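Local structure of Esterase/lipase-like protein (Caldicellulosiruptor lactoaceticus 6A, 6A6O) at residues R126-H137 and P164-I174; S203-T214 and L232-V242. The protein hydrolyses acetyl esters and also xylosides, acting as a bifunctional enzyme with acetyl esterase and 1,4-beta-xylosidase activity. All blocks are in the same frame, centred on the assembly; numbering follows the deposited sequence.

Contact 1 (R126-H137 and P164-I174)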
loop_
_atom_site.group_PDB
_atom_site.type_symbol
_atom_site.label_atom_id
_atom_site.label_comp_id
_atom_site.label_asym_id
_atom_site.label_seq_id
_atom_site.Cartn_x
_atom_site.Cartn_y
_atom_site.Cartn_z
ATOM N N ARG A 126 -8.339 12.440 1.075
ATOM C CA ARG A 126 -7.006 12.377 0.482
ATOM C C ARG A 126 -6.137 11.436 1.319
ATOM O O ARG A 126 -5.117 11.819 1.889
ATOM C CB ARG A 126 -6.370 13.761 0.364
ATOM C CG ARG A 126 -6.938 14.600 -0.788
ATOM C CD ARG A 126 -6.185 15.901 -0.953
ATOM N NE ARG A 126 -6.340 16.775 0.210
ATOM C CZ ARG A 126 -5.462 17.713 0.566
ATOM N NH1 ARG A 126 -4.355 17.897 -0.143
ATOM N NH2 ARG A 126 -5.684 18.469 1.636
ATOM N N ILE A 127 -6.569 10.181 1.401
ATOM C CA ILE A 127 -5.829 9.117 2.066
ATOM C C ILE A 127 -5.527 8.060 1.015
ATOM O O ILE A 127 -6.433 7.335 0.591
ATOM C CB ILE A 127 -6.613 8.506 3.234
ATOM C CG1 ILE A 127 -6.867 9.559 4.319
ATOM C CG2 ILE A 127 -5.862 7.305 3.826
ATOM C CD1 ILE A 127 -7.888 9.117 5.338
ATOM N N GLY A 128 -4.262 7.969 0.599
ATOM C CA GLY A 128 -3.826 7.007 -0.386
ATOM C C GLY A 128 -2.859 5.989 0.203
ATOM O O GLY A 128 -2.470 6.053 1.369
ATOM N N VAL A 129 -2.473 5.033 -0.638
ATOM C CA VAL A 129 -1.539 3.992 -0.231
ATOM C C VAL A 129 -0.408 3.924 -1.247
ATOM O O VAL A 129 -0.592 4.207 -2.437
ATOM C CB VAL A 129 -2.214 2.605 -0.080
ATOM C CG1 VAL A 129 -3.246 2.626 1.087
ATOM C CG2 VAL A 129 -2.843 2.167 -1.419
ATOM N N LEU A 130 0.778 3.573 -0.752
ATOM C CA LEU A 130 1.975 3.438 -1.574
ATOM C C LEU A 130 2.670 2.153 -1.144
ATOM O O LEU A 130 2.946 1.961 0.041
ATOM C CB LEU A 130 2.885 4.673 -1.422
ATOM C CG LEU A 130 4.181 4.746 -2.246
ATOM C CD1 LEU A 130 4.642 6.178 -2.488
ATOM C CD2 LEU A 130 5.309 3.953 -1.557
ATOM N N GLY A 131 2.917 1.250 -2.085
ATOM C CA GLY A 131 3.469 -0.049 -1.758
ATOM C C GLY A 131 4.606 -0.430 -2.683
ATOM O O GLY A 131 4.616 -0.084 -3.862
ATOM N N PHE A 132 5.566 -1.156 -2.111
ATOM C CA PHE A 132 6.723 -1.699 -2.809
ATOM C C PHE A 132 6.634 -3.220 -2.864
ATOM O O PHE A 132 6.474 -3.869 -1.824
ATOM C CB PHE A 132 8.026 -1.332 -2.092
ATOM C CG PHE A 132 8.287 0.138 -1.980
ATOM C CD1 PHE A 132 7.777 0.875 -0.918
ATOM C CD2 PHE A 132 9.077 0.777 -2.929
ATOM C CE1 PHE A 132 8.059 2.232 -0.809
ATOM C CE2 PHE A 132 9.358 2.119 -2.832
ATOM C CZ PHE A 132 8.840 2.854 -1.774
ATOM N N SER A 133 6.820 -3.789 -4.057
ATOM C CA SER A 133 6.986 -5.242 -4.239
ATOM C C SER A 133 5.781 -5.967 -3.646
ATOM O O SER A 133 4.648 -5.709 -4.088
ATOM C CB SER A 133 8.353 -5.649 -3.664
ATOM O OG SER A 133 8.643 -6.996 -4.003
ATOM N N ALA A 134 5.949 -6.868 -2.671
ATOM C CA ALA A 134 4.787 -7.498 -2.045
ATOM C C ALA A 134 3.892 -6.475 -1.346
ATOM O O ALA A 134 2.679 -6.679 -1.253
ATOM C CB ALA A 134 5.235 -8.570 -1.051
ATOM N N GLY A 135 4.473 -5.387 -0.820
ATOM C CA GLY A 135 3.654 -4.293 -0.323
ATOM C C GLY A 135 2.851 -3.619 -1.420
ATOM O O GLY A 135 1.745 -3.122 -1.176
ATOM N N GLY A 136 3.392 -3.584 -2.640
ATOM C CA GLY A 136 2.607 -3.081 -3.760
ATOM C C GLY A 136 1.498 -4.032 -4.151
ATOM O O GLY A 136 0.416 -3.602 -4.569
ATOM N N HIS A 137 1.744 -5.334 -4.028
ATOM C CA HIS A 137 0.645 -6.285 -4.145
ATOM C C HIS A 137 -0.464 -5.943 -3.160
ATOM O O HIS A 137 -1.632 -5.780 -3.538
ATOM C CB HIS A 137 1.157 -7.703 -3.902
ATOM C CG HIS A 137 0.122 -8.755 -4.122
ATOM N ND1 HIS A 137 -0.302 -9.606 -3.121
ATOM C CD2 HIS A 137 -0.582 -9.093 -5.229
ATOM C CE1 HIS A 137 -1.228 -10.418 -3.602
ATOM N NE2 HIS A 137 -1.406 -10.138 -4.881
ATOM N N PRO A 164 -8.807 3.539 -0.770
ATOM C CA PRO A 164 -7.825 4.624 -0.842
ATOM C C PRO A 164 -8.194 5.613 -1.938
ATOM O O PRO A 164 -8.835 5.269 -2.936
ATOM C CB PRO A 164 -6.508 3.894 -1.145
ATOM C CG PRO A 164 -6.918 2.675 -1.899
ATOM C CD PRO A 164 -8.309 2.283 -1.365
ATOM N N ASP A 165 -7.796 6.868 -1.738
ATOM C CA ASP A 165 -8.107 7.906 -2.707
ATOM C C ASP A 165 -7.100 7.964 -3.855
ATOM O O ASP A 165 -7.365 8.626 -4.859
ATOM C CB ASP A 165 -8.206 9.245 -1.982
ATOM C CG ASP A 165 -9.360 9.270 -1.003
ATOM O OD1 ASP A 165 -10.506 9.052 -1.453
ATOM O OD2 ASP A 165 -9.124 9.457 0.214
ATOM N N CYS A 166 -5.964 7.282 -3.727
ATOM C CA CYS A 166 -5.013 7.088 -4.819
ATOM C C CYS A 166 -4.114 5.927 -4.427
ATOM O O CYS A 166 -4.046 5.546 -3.253
ATOM C CB CYS A 166 -4.191 8.355 -5.113
ATOM S SG CYS A 166 -2.915 8.778 -3.869
ATOM N N ILE A 167 -3.415 5.373 -5.423
ATOM C CA ILE A 167 -2.550 4.210 -5.245
ATOM C C ILE A 167 -1.218 4.484 -5.932
ATOM O O ILE A 167 -1.197 4.912 -7.090
ATOM C CB ILE A 167 -3.170 2.944 -5.867
ATOM C CG1 ILE A 167 -4.540 2.627 -5.268
ATOM C CG2 ILE A 167 -2.238 1.774 -5.692
ATOM C CD1 ILE A 167 -5.296 1.607 -6.124
ATOM N N VAL A 168 -0.112 4.206 -5.243
ATOM C CA VAL A 168 1.218 4.265 -5.848
ATOM C C VAL A 168 1.842 2.879 -5.730
ATOM O O VAL A 168 1.933 2.329 -4.628
ATOM C CB VAL A 168 2.114 5.322 -5.187
ATOM C CG1 VAL A 168 3.500 5.318 -5.858
ATOM C CG2 VAL A 168 1.458 6.702 -5.277
ATOM N N LEU A 169 2.261 2.317 -6.860
ATOM C CA LEU A 169 2.772 0.953 -6.913
ATOM C C LEU A 169 4.204 0.995 -7.410
ATOM O O LEU A 169 4.462 1.486 -8.511
ATOM C CB LEU A 169 1.925 0.080 -7.840
ATOM C CG LEU A 169 0.454 0.021 -7.447
ATOM C CD1 LEU A 169 -0.319 -0.796 -8.487
ATOM C CD2 LEU A 169 0.266 -0.573 -6.024
ATOM N N CYS A 170 5.126 0.460 -6.615
ATOM C CA CYS A 170 6.553 0.538 -6.904
ATOM C C CYS A 170 7.071 -0.875 -7.083
ATOM O O CYS A 170 7.019 -1.674 -6.137
ATOM C CB CYS A 170 7.299 1.247 -5.773
ATOM S SG CYS A 170 6.544 2.819 -5.267
ATOM N N TYR A 171 7.573 -1.179 -8.301
ATOM C CA TYR A 171 7.899 -2.536 -8.730
ATOM C C TYR A 171 6.988 -3.576 -8.070
ATOM O O TYR A 171 7.471 -4.504 -7.406
ATOM C CB TYR A 171 9.393 -2.833 -8.486
ATOM C CG TYR A 171 10.007 -2.315 -7.193
ATOM C CD1 TYR A 171 9.939 -3.067 -6.007
ATOM C CD2 TYR A 171 10.685 -1.100 -7.163
ATOM C CE1 TYR A 171 10.520 -2.596 -4.829
ATOM C CE2 TYR A 171 11.266 -0.624 -5.995
ATOM C CZ TYR A 171 11.187 -1.372 -4.836
ATOM O OH TYR A 171 11.775 -0.884 -3.686
ATOM N N PRO A 172 5.670 -3.500 -8.296
ATOM C CA PRO A 172 4.723 -4.349 -7.563
ATOM C C PRO A 172 4.647 -5.796 -8.037
ATOM O O PRO A 172 4.704 -6.097 -9.232
ATOM C CB PRO A 172 3.375 -3.657 -7.818
ATOM C CG PRO A 172 3.559 -3.064 -9.191
ATOM C CD PRO A 172 4.968 -2.533 -9.163
ATOM N N VAL A 173 4.507 -6.689 -7.055
ATOM C CA VAL A 173 3.887 -7.988 -7.270
ATOM C C VAL A 173 2.419 -7.756 -7.595
ATOM O O VAL A 173 1.725 -7.052 -6.860
ATOM C CB VAL A 173 4.058 -8.849 -6.010
ATOM C CG1 VAL A 173 3.218 -10.109 -6.069
ATOM C CG2 VAL A 173 5.555 -9.162 -5.784
ATOM N N ILE A 174 1.942 -8.317 -8.710
ATOM C CA ILE A 174 0.568 -8.054 -9.143
ATOM C C ILE A 174 -0.119 -9.381 -9.422
ATOM O O ILE A 174 -1.174 -9.697 -8.847
ATOM C CB ILE A 174 0.529 -7.145 -10.395
ATOM C CG1 ILE A 174 0.961 -5.712 -10.059
ATOM C CG2 ILE A 174 -0.872 -7.127 -11.023
ATOM C CD1 ILE A 174 0.009 -4.944 -9.120
#

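Contact 2 (S203-T214 and L232-V242)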
loop_
_atom_site.group_PDB
_atom_site.type_symbol
_atom_site.label_atom_id
_atom_site.label_comp_id
_atom_site.label_asym_id
_atom_site.label_seq_id
_atom_site.Cartn_x
_atom_site.Cartn_y
_atom_site.Cartn_z
ATOM N N SER A 203 -4.104 -9.003 -8.888
ATOM C CA SER A 203 -4.919 -7.814 -8.666
ATOM C C SER A 203 -5.329 -7.127 -9.962
ATOM O O SER A 203 -6.328 -6.399 -9.961
ATOM C CB SER A 203 -4.188 -6.830 -7.748
ATOM O OG SER A 203 -2.933 -6.427 -8.291
ATOM N N HIS A 204 -4.608 -7.351 -11.069
ATOM C CA HIS A 204 -5.066 -6.777 -12.335
ATOM C C HIS A 204 -6.437 -7.322 -12.730
ATOM O O HIS A 204 -7.207 -6.631 -13.409
ATOM C CB HIS A 204 -4.034 -7.010 -13.452
ATOM C CG HIS A 204 -3.804 -8.446 -13.807
ATOM N ND1 HIS A 204 -3.214 -9.347 -12.941
ATOM C CD2 HIS A 204 -4.059 -9.134 -14.945
ATOM C CE1 HIS A 204 -3.124 -10.527 -13.529
ATOM N NE2 HIS A 204 -3.625 -10.422 -14.749
ATOM N N ASN A 205 -6.778 -8.534 -12.272
ATOM C CA ASN A 205 -8.089 -9.124 -12.549
ATOM C C ASN A 205 -9.232 -8.385 -11.855
ATOM O O ASN A 205 -10.393 -8.512 -12.278
ATOM C CB ASN A 205 -8.122 -10.589 -12.084
ATOM C CG ASN A 205 -7.320 -11.521 -12.968
ATOM O OD1 ASN A 205 -7.192 -11.322 -14.183
ATOM N ND2 ASN A 205 -6.783 -12.572 -12.356
ATOM N N MET A 206 -8.944 -7.633 -10.794
ATOM C CA MET A 206 -9.975 -7.063 -9.942
ATOM C C MET A 206 -10.121 -5.557 -10.097
ATOM O O MET A 206 -10.918 -4.945 -9.379
ATOM C CB MET A 206 -9.682 -7.427 -8.483
ATOM C CG MET A 206 -9.672 -8.926 -8.266
ATOM S SD MET A 206 -11.369 -9.574 -8.283
ATOM C CE MET A 206 -12.029 -8.730 -6.852
ATOM N N VAL A 207 -9.390 -4.941 -11.030
ATOM C CA VAL A 207 -9.584 -3.522 -11.302
ATOM C C VAL A 207 -11.010 -3.284 -11.785
ATOM O O VAL A 207 -11.562 -4.066 -12.569
ATOM C CB VAL A 207 -8.552 -3.045 -12.341
ATOM C CG1 VAL A 207 -8.845 -1.612 -12.791
ATOM C CG2 VAL A 207 -7.178 -3.128 -11.755
ATOM N N SER A 208 -11.619 -2.198 -11.317
ATOM C CA SER A 208 -12.958 -1.794 -11.739
ATOM C C SER A 208 -12.938 -0.308 -12.068
ATOM O O SER A 208 -11.931 0.374 -11.875
ATOM C CB SER A 208 -13.991 -2.073 -10.640
ATOM O OG SER A 208 -13.775 -1.212 -9.536
ATOM N N SER A 209 -14.076 0.212 -12.539
ATOM C CA SER A 209 -14.160 1.644 -12.810
ATOM C C SER A 209 -14.013 2.487 -11.544
ATOM O O SER A 209 -13.726 3.687 -11.642
ATOM C CB SER A 209 -15.484 1.971 -13.506
ATOM O OG SER A 209 -16.561 1.765 -12.619
ATOM N N LYS A 210 -14.197 1.897 -10.364
ATOM C CA LYS A 210 -14.049 2.611 -9.101
ATOM C C LYS A 210 -12.636 2.555 -8.527
ATOM O O LYS A 210 -12.374 3.209 -7.513
ATOM C CB LYS A 210 -15.022 2.055 -8.054
ATOM C CG LYS A 210 -16.476 2.047 -8.503
ATOM C CD LYS A 210 -16.923 3.423 -8.945
ATOM C CE LYS A 210 -18.436 3.450 -9.186
ATOM N NZ LYS A 210 -18.877 4.787 -9.695
ATOM N N THR A 211 -11.740 1.773 -9.109
ATOM C CA THR A 211 -10.345 1.798 -8.672
ATOM C C THR A 211 -9.812 3.229 -8.755
ATOM O O THR A 211 -10.061 3.921 -9.754
ATOM C CB THR A 211 -9.501 0.860 -9.538
ATOM O OG1 THR A 211 -10.003 -0.475 -9.434
ATOM C CG2 THR A 211 -8.028 0.871 -9.109
ATOM N N PRO A 212 -9.120 3.721 -7.724
ATOM C CA PRO A 212 -8.658 5.119 -7.724
ATOM C C PRO A 212 -7.514 5.342 -8.697
ATOM O O PRO A 212 -6.867 4.385 -9.155
ATOM C CB PRO A 212 -8.191 5.344 -6.273
ATOM C CG PRO A 212 -7.926 3.985 -5.739
ATOM C CD PRO A 212 -8.913 3.071 -6.419
ATOM N N PRO A 213 -7.226 6.602 -9.016
ATOM C CA PRO A 213 -6.061 6.915 -9.856
ATOM C C PRO A 213 -4.797 6.272 -9.301
ATOM O O PRO A 213 -4.564 6.268 -8.090
ATOM C CB PRO A 213 -5.972 8.444 -9.789
ATOM C CG PRO A 213 -7.330 8.904 -9.384
ATOM C CD PRO A 213 -7.942 7.810 -8.562
ATOM N N THR A 214 -3.968 5.750 -10.205
ATOM C CA THR A 214 -2.821 4.921 -9.852
ATOM C C THR A 214 -1.575 5.422 -10.572
ATOM O O THR A 214 -1.646 5.857 -11.721
ATOM C CB THR A 214 -3.098 3.437 -10.207
ATOM O OG1 THR A 214 -4.224 2.972 -9.457
ATOM C CG2 THR A 214 -1.890 2.527 -9.876
ATOM N N LEU A 232 0.556 -5.422 -16.815
ATOM C CA LEU A 232 -0.771 -6.026 -16.680
ATOM C C LEU A 232 -1.717 -5.123 -15.898
ATOM O O LEU A 232 -2.898 -4.997 -16.250
ATOM C CB LEU A 232 -0.677 -7.394 -15.991
ATOM C CG LEU A 232 -0.140 -8.564 -16.812
ATOM C CD1 LEU A 232 0.087 -9.771 -15.908
ATOM C CD2 LEU A 232 -1.118 -8.905 -17.914
ATOM N N PHE A 233 -1.238 -4.523 -14.804
ATOM C CA PHE A 233 -2.125 -3.668 -14.028
ATOM C C PHE A 233 -2.504 -2.429 -14.834
ATOM O O PHE A 233 -3.664 -1.996 -14.809
ATOM C CB PHE A 233 -1.476 -3.298 -12.689
ATOM C CG PHE A 233 -2.466 -2.873 -11.633
ATOM C CD1 PHE A 233 -3.190 -3.827 -10.919
ATOM C CD2 PHE A 233 -2.662 -1.530 -11.341
ATOM C CE1 PHE A 233 -4.100 -3.440 -9.931
ATOM C CE2 PHE A 233 -3.578 -1.131 -10.365
ATOM C CZ PHE A 233 -4.297 -2.094 -9.657
ATOM N N ALA A 234 -1.551 -1.887 -15.599
ATOM C CA ALA A 234 -1.839 -0.740 -16.458
ATOM C C ALA A 234 -2.897 -1.081 -17.505
ATOM O O ALA A 234 -3.826 -0.295 -17.739
ATOM C CB ALA A 234 -0.545 -0.259 -17.125
ATOM N N MET A 235 -2.775 -2.244 -18.151
ATOM C CA MET A 235 -3.782 -2.638 -19.139
ATOM C C MET A 235 -5.172 -2.682 -18.510
ATOM O O MET A 235 -6.160 -2.251 -19.119
ATOM C CB MET A 235 -3.434 -4.003 -19.744
ATOM C CG MET A 235 -2.270 -4.037 -20.716
ATOM S SD MET A 235 -2.724 -3.411 -22.363
ATOM C CE MET A 235 -3.871 -4.654 -22.949
ATOM N N ALA A 236 -5.257 -3.178 -17.272
ATOM C CA ALA A 236 -6.553 -3.295 -16.606
ATOM C C ALA A 236 -7.117 -1.925 -16.238
ATOM O O ALA A 236 -8.324 -1.689 -16.376
ATOM C CB ALA A 236 -6.422 -4.182 -15.364
ATOM N N LEU A 237 -6.263 -1.012 -15.766
ATOM C CA LEU A 237 -6.715 0.345 -15.464
ATOM C C LEU A 237 -7.304 1.020 -16.703
ATOM O O LEU A 237 -8.368 1.649 -16.638
ATOM C CB LEU A 237 -5.555 1.170 -14.903
ATOM C CG LEU A 237 -5.049 0.798 -13.502
ATOM C CD1 LEU A 237 -3.650 1.370 -13.294
ATOM C CD2 LEU A 237 -6.004 1.294 -12.398
ATOM N N LYS A 238 -6.622 0.903 -17.845
ATOM C CA LYS A 238 -7.171 1.474 -19.070
ATOM C C LYS A 238 -8.476 0.790 -19.450
ATOM O O LYS A 238 -9.451 1.451 -19.827
ATOM C CB LYS A 238 -6.157 1.355 -20.213
ATOM C CG LYS A 238 -6.757 1.653 -21.596
ATOM C CD LYS A 238 -7.289 3.091 -21.677
ATOM C CE LYS A 238 -8.214 3.263 -22.883
ATOM N NZ LYS A 238 -7.446 3.103 -24.140
ATOM N N LYS A 239 -8.510 -0.538 -19.374
ATOM C CA LYS A 239 -9.733 -1.258 -19.712
ATOM C C LYS A 239 -10.933 -0.709 -18.945
ATOM O O LYS A 239 -12.043 -0.641 -19.483
ATOM C CB LYS A 239 -9.547 -2.749 -19.438
ATOM C CG LYS A 239 -10.730 -3.642 -19.781
ATOM C CD LYS A 239 -10.394 -5.088 -19.414
ATOM C CE LYS A 239 -11.632 -5.953 -19.215
ATOM N NZ LYS A 239 -11.259 -7.384 -18.955
ATOM N N HIS A 240 -10.725 -0.279 -17.705
ATOM C CA HIS A 240 -11.825 0.193 -16.871
ATOM C C HIS A 240 -11.901 1.704 -16.776
ATOM O O HIS A 240 -12.659 2.229 -15.947
ATOM C CB HIS A 240 -11.725 -0.444 -15.487
ATOM C CG HIS A 240 -12.012 -1.907 -15.518
ATOM N ND1 HIS A 240 -13.295 -2.406 -15.484
ATOM C CD2 HIS A 240 -11.193 -2.978 -15.650
ATOM C CE1 HIS A 240 -13.254 -3.725 -15.567
ATOM N NE2 HIS A 240 -11.989 -4.096 -15.671
ATOM N N GLY A 241 -11.170 2.416 -17.624
ATOM C CA GLY A 241 -11.286 3.858 -17.701
ATOM C C GLY A 241 -10.637 4.638 -16.585
ATOM O O GLY A 241 -10.982 5.802 -16.387
ATOM N N VAL A 242 -9.716 4.035 -15.843
ATOM C CA VAL A 242 -9.060 4.700 -14.716
ATOM C C VAL A 242 -7.802 5.374 -15.247
ATOM O O VAL A 242 -6.931 4.686 -15.804
ATOM C CB VAL A 242 -8.708 3.701 -13.606
ATOM C CG1 VAL A 242 -8.062 4.428 -12.433
ATOM C CG2 VAL A 242 -9.946 2.906 -13.160
HETATM O O HOH W 1 -9.442 -6.111 -15.021
HETATM O O HOH W 2 -13.182 4.527 -14.473
#

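Contact 1 (R126-H137 and P164-I174)
F132 CG and C170 SG both lie anti to their own carbonyl carbons (chi1 -61° and -49°). This sets the C170 sulfur over one face of the phenyl ring, SG 4.2 Å from the F132 ring centroid. Y171 instead tucks its ring between its backbone N and carbonyl carbon. Its phenol slants across F132, with Y171 OH 3.3 Å from F132 CD2. E72 and the backbone N of G257 hold that hydroxyl.

Under these side chains run the parallel strands 127-132 and 167-170. Their bonds step from V129 N to C166 O as far as S133 N to C170 O (3.0 Å). On the F132 side of the sheet, L130 CG packs on V168 CB at 3.6 Å.

Each end of the ladder has an extra clasp. D165 OD2 takes I127 N at 2.9 Å with its anti lone pair, in a nearly straight bond (178°). D165 N returns a bond to I127 O at 2.7 Å. R114 makes a salt bridge to the same OD2, so this oxygen has two partners. At the far end S133 O accepts from H137 N and from V173 N, the latter 3.1 Å away and above the carbonyl plane.

G131, S133 and G135 fit the nucleophile elbow of an alpha/beta-hydrolase. S133 OG bonds to H254 NE2, consistent with a catalytic pair.

Strand 54-60 lies beside 127-132, and strand 214-219 beside 167-170. I110 of helix 101-115 packs on V129 and P164, while helix 134-142 starts the crossover between the two strands.

Contact 2 (S203-T214 and L232-V242)
V207 drives its side chain into the last turns of helix 228-239, which ends in a Schellman motif. V242 N closes that motif on L237 O and G241 N on K238 O, with G241 at positive phi. The other segment is the loop leading into strand 214-219. No direct hydrogen bond joins the two segments, so they meet by packing and through water.

The tight part is mostly apolar, with side-chain carbons also lying against backbone carbonyls. V207 CG2 sits over one face of F233, 4.0 Å from the ring centroid, and also meets A236 CB at 3.8 Å. With CG1 anti to the backbone N (chi1 172°), the other branch of V207 lies over A236 O and reaches L237 CD2. T214 and L237 cross at about a right angle, with T214 CB 3.8 Å from L237 CD1. V242 CG1 rests against T211 O at 3.4 Å. L232 CD1 lies over one face of the partly exposed H204 ring in a CH-pi contact. S203 OG touches the F233 ring obliquely and is hydrogen-bonded to S140 OG of helix 134-142.

The loop keeps its own shape near this core. S208 to T211 form a type I turn, S208 N gives a nearly straight bond (174°) to T211 OG1, and S208 OG makes an ST turn with K210 N.

The outer side is wetter. Water 1 donates to H204 O and has a weak bond with H240 NE2. Water 2 links the turn to the helix end by donating to S209 O and to H240 O, the latter at 2.8 Å. V207 O stands over one face of the H240 ring, 3.1 Å from H240 NE2 but too poorly angled for a hydrogen bond.

Overall arrangement
From the N terminus, the chain reaches strand 127-132 and passes through helix 134-142. Contact 1 closes this beta-alpha-beta unit when strand 167-170 arrives alongside. The chain then runs through helices 182-189 and 195-200 to 203-214. Contact 2 closes the next loop when helix 228-239, which follows strand 214-219, packs back on 203-214. The two are in series and neither nest nor cross. Their centres lie 13 Å apart, yet they touch: I174 O probably bonds to S203 N, and P213 O to I167 N. P212 also packs on I167. Together they tie the middle of the sheet to the helix that precedes its edge strand 244-249.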